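Local coordinates for 190aa long hypothetical protein (PDB 2DDZ) that is of unknown function, assembles as a hexamer and belongs to a family placed in the class II aminoacyl-tRNA synthetase clan, at residues 90-102 with 163-176. Residues are numbered along the deposited sequence; the frame is centred on the assembly and turned at random.
Sequences LLIARLVELLWNY and EFMERSAKALVEEI. With GAI (guanidine), chain S.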
loop_
_atom_site.group_PDB
_atom_site.type_symbol
_atom_site.label_atom_id
_atom_site.label_comp_id
_atom_site.label_asym_id
_atom_site.label_seq_id
_atom_site.Cartn_x
_atom_site.Cartn_y
_atom_site.Cartn_z
ATOM N N LEU E 90 1.115 20.860 6.879
ATOM C CA LEU E 90 -0.025 21.133 7.739
ATOM C C LEU E 90 0.518 21.611 9.081
ATOM O O LEU E 90 -0.024 22.535 9.688
ATOM C CB LEU E 90 -0.854 19.875 7.968
ATOM C CG LEU E 90 -2.012 20.031 8.958
ATOM C CD1 LEU E 90 -2.953 21.168 8.528
ATOM C CD2 LEU E 90 -2.762 18.720 9.035
ATOM N N LEU E 91 1.594 20.976 9.537
ATOM C CA LEU E 91 2.197 21.331 10.813
ATOM C C LEU E 91 2.861 22.714 10.767
ATOM O O LEU E 91 2.752 23.483 11.722
ATOM C CB LEU E 91 3.218 20.266 11.230
ATOM C CG LEU E 91 2.718 18.832 11.419
ATOM C CD1 LEU E 91 3.888 17.949 11.842
ATOM C CD2 LEU E 91 1.626 18.790 12.471
ATOM N N ILE E 92 3.548 23.031 9.671
ATOM C CA ILE E 92 4.190 24.344 9.537
ATOM C C ILE E 92 3.079 25.386 9.508
ATOM O O ILE E 92 3.219 26.475 10.068
ATOM C CB ILE E 92 5.057 24.447 8.241
ATOM C CG1 ILE E 92 6.420 23.793 8.471
ATOM C CG2 ILE E 92 5.327 25.900 7.878
ATOM C CD1 ILE E 92 6.310 22.500 9.165
ATOM N N ALA E 93 1.966 25.042 8.870
ATOM C CA ALA E 93 0.840 25.959 8.809
ATOM C C ALA E 93 0.307 26.201 10.219
ATOM O O ALA E 93 -0.014 27.332 10.568
ATOM C CB ALA E 93 -0.260 25.400 7.916
ATOM N N ARG E 94 0.215 25.151 11.033
ATOM C CA ARG E 94 -0.279 25.325 12.396
ATOM C C ARG E 94 0.668 26.214 13.205
ATOM O O ARG E 94 0.214 27.050 13.984
ATOM C CB ARG E 94 -0.445 23.989 13.105
ATOM C CG ARG E 94 -0.849 24.124 14.582
ATOM C CD ARG E 94 -2.325 24.511 14.758
ATOM N NE ARG E 94 -2.685 24.706 16.165
ATOM C CZ ARG E 94 -2.506 25.842 16.842
ATOM N NH1 ARG E 94 -1.973 26.901 16.246
ATOM N NH2 ARG E 94 -2.855 25.924 18.119
ATOM N N LEU E 95 1.976 26.028 13.021
ATOM C CA LEU E 95 2.974 26.843 13.707
ATOM C C LEU E 95 2.804 28.308 13.308
ATOM O O LEU E 95 3.028 29.210 14.115
ATOM C CB LEU E 95 4.395 26.400 13.348
ATOM C CG LEU E 95 4.863 25.058 13.911
ATOM C CD1 LEU E 95 6.310 24.843 13.511
ATOM C CD2 LEU E 95 4.720 25.041 15.446
ATOM N N VAL E 96 2.411 28.542 12.061
ATOM C CA VAL E 96 2.219 29.899 11.578
ATOM C C VAL E 96 1.026 30.526 12.295
ATOM O O VAL E 96 1.110 31.648 12.789
ATOM C CB VAL E 96 2.017 29.909 10.037
ATOM C CG1 VAL E 96 1.532 31.273 9.565
ATOM C CG2 VAL E 96 3.344 29.562 9.350
ATOM N N GLU E 97 -0.079 29.789 12.359
ATOM C CA GLU E 97 -1.284 30.249 13.047
ATOM C C GLU E 97 -0.938 30.586 14.501
ATOM O O GLU E 97 -1.415 31.570 15.057
ATOM C CB GLU E 97 -2.339 29.143 13.039
ATOM C CG GLU E 97 -3.074 28.950 11.727
ATOM C CD GLU E 97 -3.729 27.575 11.626
ATOM O OE1 GLU E 97 -4.067 26.998 12.683
ATOM O OE2 GLU E 97 -3.913 27.077 10.493
ATOM N N LEU E 98 -0.104 29.747 15.103
ATOM C CA LEU E 98 0.305 29.922 16.485
ATOM C C LEU E 98 1.110 31.199 16.742
ATOM O O LEU E 98 1.002 31.802 17.808
ATOM C CB LEU E 98 1.120 28.707 16.935
ATOM C CG LEU E 98 1.633 28.776 18.375
ATOM C CD1 LEU E 98 0.443 28.919 19.320
ATOM C CD2 LEU E 98 2.445 27.529 18.712
ATOM N N LEU E 99 1.925 31.603 15.778
ATOM C CA LEU E 99 2.731 32.807 15.944
ATOM C C LEU E 99 1.828 34.029 15.965
ATOM O O LEU E 99 2.174 35.054 16.540
ATOM C CB LEU E 99 3.774 32.909 14.828
ATOM C CG LEU E 99 4.944 31.922 14.943
ATOM C CD1 LEU E 99 5.799 31.979 13.699
ATOM C CD2 LEU E 99 5.772 32.269 16.160
ATOM N N TRP E 100 0.661 33.908 15.344
ATOM C CA TRP E 100 -0.302 35.002 15.337
ATOM C C TRP E 100 -0.823 35.296 16.743
ATOM O O TRP E 100 -1.068 36.450 17.078
ATOM C CB TRP E 100 -1.476 34.679 14.414
ATOM C CG TRP E 100 -1.186 34.989 12.991
ATOM C CD1 TRP E 100 -0.723 34.131 12.035
ATOM C CD2 TRP E 100 -1.290 36.272 12.363
ATOM N NE1 TRP E 100 -0.532 34.799 10.846
ATOM C CE2 TRP E 100 -0.874 36.116 11.019
ATOM C CE3 TRP E 100 -1.693 37.540 12.804
ATOM C CZ2 TRP E 100 -0.850 37.188 10.112
ATOM C CZ3 TRP E 100 -1.668 38.602 11.904
ATOM C CH2 TRP E 100 -1.250 38.417 10.572
ATOM N N ASN E 101 -0.988 34.256 17.559
ATOM C CA ASN E 101 -1.475 34.434 18.925
ATOM C C ASN E 101 -0.368 35.026 19.793
ATOM O O ASN E 101 -0.532 35.244 20.995
ATOM C CB ASN E 101 -1.975 33.097 19.495
ATOM C CG ASN E 101 -3.169 32.542 18.722
ATOM O OD1 ASN E 101 -3.829 33.263 17.971
ATOM N ND2 ASN E 101 -3.453 31.256 18.911
ATOM N N TYR E 102 0.770 35.273 19.162
ATOM C CA TYR E 102 1.896 35.886 19.839
ATOM C C TYR E 102 2.040 37.291 19.259
ATOM O O TYR E 102 3.003 38.003 19.547
ATOM C CB TYR E 102 3.178 35.102 19.599
ATOM C CG TYR E 102 3.354 33.904 20.497
ATOM C CD1 TYR E 102 2.679 32.709 20.247
ATOM C CD2 TYR E 102 4.241 33.951 21.578
ATOM C CE1 TYR E 102 2.888 31.586 21.045
ATOM C CE2 TYR E 102 4.460 32.836 22.387
ATOM C CZ TYR E 102 3.782 31.656 22.112
ATOM O OH TYR E 102 4.015 30.551 22.896
ATOM N N GLU E 163 8.941 28.605 26.628
ATOM C CA GLU E 163 7.485 28.650 26.632
ATOM C C GLU E 163 6.907 28.298 25.264
ATOM O O GLU E 163 5.879 27.627 25.173
ATOM C CB GLU E 163 7.008 30.038 27.066
ATOM C CG GLU E 163 5.521 30.122 27.412
ATOM C CD GLU E 163 4.620 30.189 26.188
ATOM O OE1 GLU E 163 4.966 30.914 25.232
ATOM O OE2 GLU E 163 3.559 29.531 26.191
ATOM N N PHE E 164 7.564 28.747 24.198
ATOM C CA PHE E 164 7.068 28.446 22.856
ATOM C C PHE E 164 7.127 26.924 22.626
ATOM O O PHE E 164 6.169 26.334 22.144
ATOM C CB PHE E 164 7.891 29.184 21.784
ATOM C CG PHE E 164 7.325 29.046 20.392
ATOM C CD1 PHE E 164 6.163 29.719 20.024
ATOM C CD2 PHE E 164 7.927 28.195 19.469
ATOM C CE1 PHE E 164 5.602 29.537 18.758
ATOM C CE2 PHE E 164 7.376 28.006 18.203
ATOM C CZ PHE E 164 6.210 28.680 17.843
ATOM N N MET E 165 8.260 26.320 22.985
ATOM C CA MET E 165 8.474 24.880 22.857
ATOM C C MET E 165 7.283 24.115 23.463
ATOM O O MET E 165 6.732 23.197 22.852
ATOM C CB MET E 165 9.775 24.463 23.576
ATOM C CG MET E 165 11.082 24.938 22.905
ATOM S SD MET E 165 12.605 24.611 23.751
ATOM C CE MET E 165 12.610 22.998 23.661
ATOM N N GLU E 166 6.886 24.516 24.666
ATOM C CA GLU E 166 5.773 23.894 25.374
ATOM C C GLU E 166 4.425 24.059 24.657
ATOM O O GLU E 166 3.690 23.087 24.459
ATOM C CB GLU E 166 5.658 24.493 26.784
ATOM C CG GLU E 166 4.744 23.751 27.750
ATOM C CD GLU E 166 5.362 22.460 28.248
ATOM O OE1 GLU E 166 6.609 22.395 28.310
ATOM O OE2 GLU E 166 4.608 21.520 28.588
ATOM N N ARG E 167 4.095 25.293 24.274
ATOM C CA ARG E 167 2.806 25.549 23.635
ATOM C C ARG E 167 2.678 25.022 22.217
ATOM O O ARG E 167 1.615 24.533 21.825
ATOM C CB ARG E 167 2.485 27.049 23.637
ATOM C CG ARG E 167 1.000 27.313 23.371
ATOM C CD ARG E 167 0.673 28.791 23.276
ATOM N NE ARG E 167 1.488 29.561 24.200
ATOM C CZ ARG E 167 1.361 30.869 24.408
ATOM N NH1 ARG E 167 2.167 31.480 25.274
ATOM N NH2 ARG E 167 0.435 31.568 23.766
ATOM N N SER E 168 3.758 25.136 21.449
ATOM C CA SER E 168 3.749 24.665 20.068
ATOM C C SER E 168 3.748 23.137 20.024
ATOM O O SER E 168 3.110 22.549 19.151
ATOM C CB SER E 168 4.951 25.243 19.300
ATOM O OG SER E 168 6.177 24.817 19.867
ATOM N N ALA E 169 4.430 22.493 20.971
ATOM C CA ALA E 169 4.454 21.029 20.999
ATOM C C ALA E 169 3.038 20.486 21.178
ATOM O O ALA E 169 2.626 19.538 20.500
ATOM C CB ALA E 169 5.344 20.539 22.130
ATOM N N LYS E 170 2.294 21.100 22.091
ATOM C CA LYS E 170 0.918 20.702 22.370
ATOM C C LYS E 170 0.038 20.963 21.140
ATOM O O LYS E 170 -0.866 20.187 20.836
ATOM C CB LYS E 170 0.396 21.495 23.578
ATOM C CG LYS E 170 -0.959 21.053 24.133
ATOM C CD LYS E 170 -1.388 21.974 25.278
ATOM C CE LYS E 170 -2.710 21.558 25.924
ATOM N NZ LYS E 170 -2.589 20.314 26.738
ATOM N N ALA E 171 0.312 22.058 20.437
ATOM C CA ALA E 171 -0.444 22.430 19.239
ATOM C C ALA E 171 -0.276 21.407 18.120
ATOM O O ALA E 171 -1.235 21.077 17.424
ATOM C CB ALA E 171 0.005 23.807 18.746
ATOM N N LEU E 172 0.950 20.917 17.948
ATOM C CA LEU E 172 1.250 19.937 16.917
ATOM C C LEU E 172 0.682 18.559 17.253
ATOM O O LEU E 172 0.182 17.858 16.369
ATOM C CB LEU E 172 2.762 19.856 16.693
ATOM C CG LEU E 172 3.400 21.149 16.169
ATOM C CD1 LEU E 172 4.799 20.842 15.664
ATOM C CD2 LEU E 172 2.551 21.746 15.052
ATOM N N VAL E 173 0.753 18.164 18.519
ATOM C CA VAL E 173 0.199 16.875 18.907
ATOM C C VAL E 173 -1.306 16.897 18.641
ATOM O O VAL E 173 -1.855 15.954 18.078
ATOM C CB VAL E 173 0.457 16.567 20.397
ATOM C CG1 VAL E 173 -0.353 15.350 20.827
ATOM C CG2 VAL E 173 1.933 16.306 20.620
ATOM N N GLU E 174 -1.970 17.984 19.025
ATOM C CA GLU E 174 -3.410 18.096 18.798
ATOM C C GLU E 174 -3.732 18.056 17.310
ATOM O O GLU E 174 -4.751 17.504 16.904
ATOM C CB GLU E 174 -3.954 19.392 19.391
ATOM C CG GLU E 174 -3.830 19.485 20.893
ATOM C CD GLU E 174 -4.535 20.703 21.454
ATOM O OE1 GLU E 174 -4.803 21.650 20.678
ATOM O OE2 GLU E 174 -4.808 20.716 22.672
ATOM N N GLU E 175 -2.861 18.648 16.501
ATOM C CA GLU E 175 -3.067 18.673 15.059
ATOM C C GLU E 175 -3.071 17.251 14.526
ATOM O O GLU E 175 -3.971 16.848 13.785
ATOM C CB GLU E 175 -1.953 19.466 14.376
ATOM C CG GLU E 175 -2.256 19.846 12.935
ATOM C CD GLU E 175 -3.504 20.705 12.811
ATOM O OE1 GLU E 175 -3.672 21.634 13.634
ATOM O OE2 GLU E 175 -4.314 20.460 11.889
ATOM N N ILE E 176 -2.055 16.492 14.917
ATOM C CA ILE E 176 -1.923 15.118 14.472
ATOM C C ILE E 176 -3.097 14.252 14.923
ATOM O O ILE E 176 -3.635 13.477 14.132
ATOM C CB ILE E 176 -0.594 14.517 14.976
ATOM C CG1 ILE E 176 0.562 15.161 14.212
ATOM C CG2 ILE E 176 -0.603 13.011 14.807
ATOM C CD1 ILE E 176 1.922 14.869 14.775
HETATM C C GAI S . -4.946 37.744 11.129
HETATM N N1 GAI S . -4.568 36.532 11.396
HETATM N N2 GAI S . -5.669 38.451 12.008
HETATM N N3 GAI S . -4.602 38.302 9.941
HETATM O O HOH W 1 -3.924 22.321 16.456
#
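Leu98 presses into a hollow on helix 163-176 lined by Phe164, Arg167 and Ser168. Its CG stands anti to the backbone N (chi1 179°), which drives CD2 down onto Ser168, tightly at 3.4 Å from Ser168 CB, while CD1 touches Arg167 CD, the two side chains crossing at a slant. Phe164 borders the same hollow: its CE1 corner wedges between Leu98 and Leu99, 3.7 Å from Leu98 CD2 and 3.8 Å from Leu99 CD2. One turn on, Leu172 CD2 fills the dip between Leu91 and Leu95, and Leu91 CD2 reaches on to Ile176. Ala171 is small enough for the Arg94 guanidinium to lie over its CB with one face; a water in the guanidinium plane links Arg94 NE to Ala171 O and Glu175 OE1. The other oxygen of Glu175 pairs with Arg108 of the second subunit. At the far end the Phe164 edge points at the Tyr102 ring face in an offset edge-to-face pair, planes at 67°. Tyr102 CZ sits 3.4 Å above the centre of the Arg167 guanidinium, and Tyr102 OH donates to Glu163 OE1 (2.5 Å). Arg167 grips Glu163 OE2 side-on with NE and NH1, the shorter bond 2.6 Å from Arg167 NH1. An alanine in place of Glu163 would probably leave Tyr102 OH without this acceptor and the Arg167 guanidinium without its salt-bridge mate, freer to swing off the Tyr102 ring. Over these segments the helices run obliquely, 135° between their directions, axes 9.9 Å apart at closest, and rest Leu91, Phe164 and Ile176 on strand 68-75: a helix pair packed on a mixed sheet, the layered alpha/beta build of this domain.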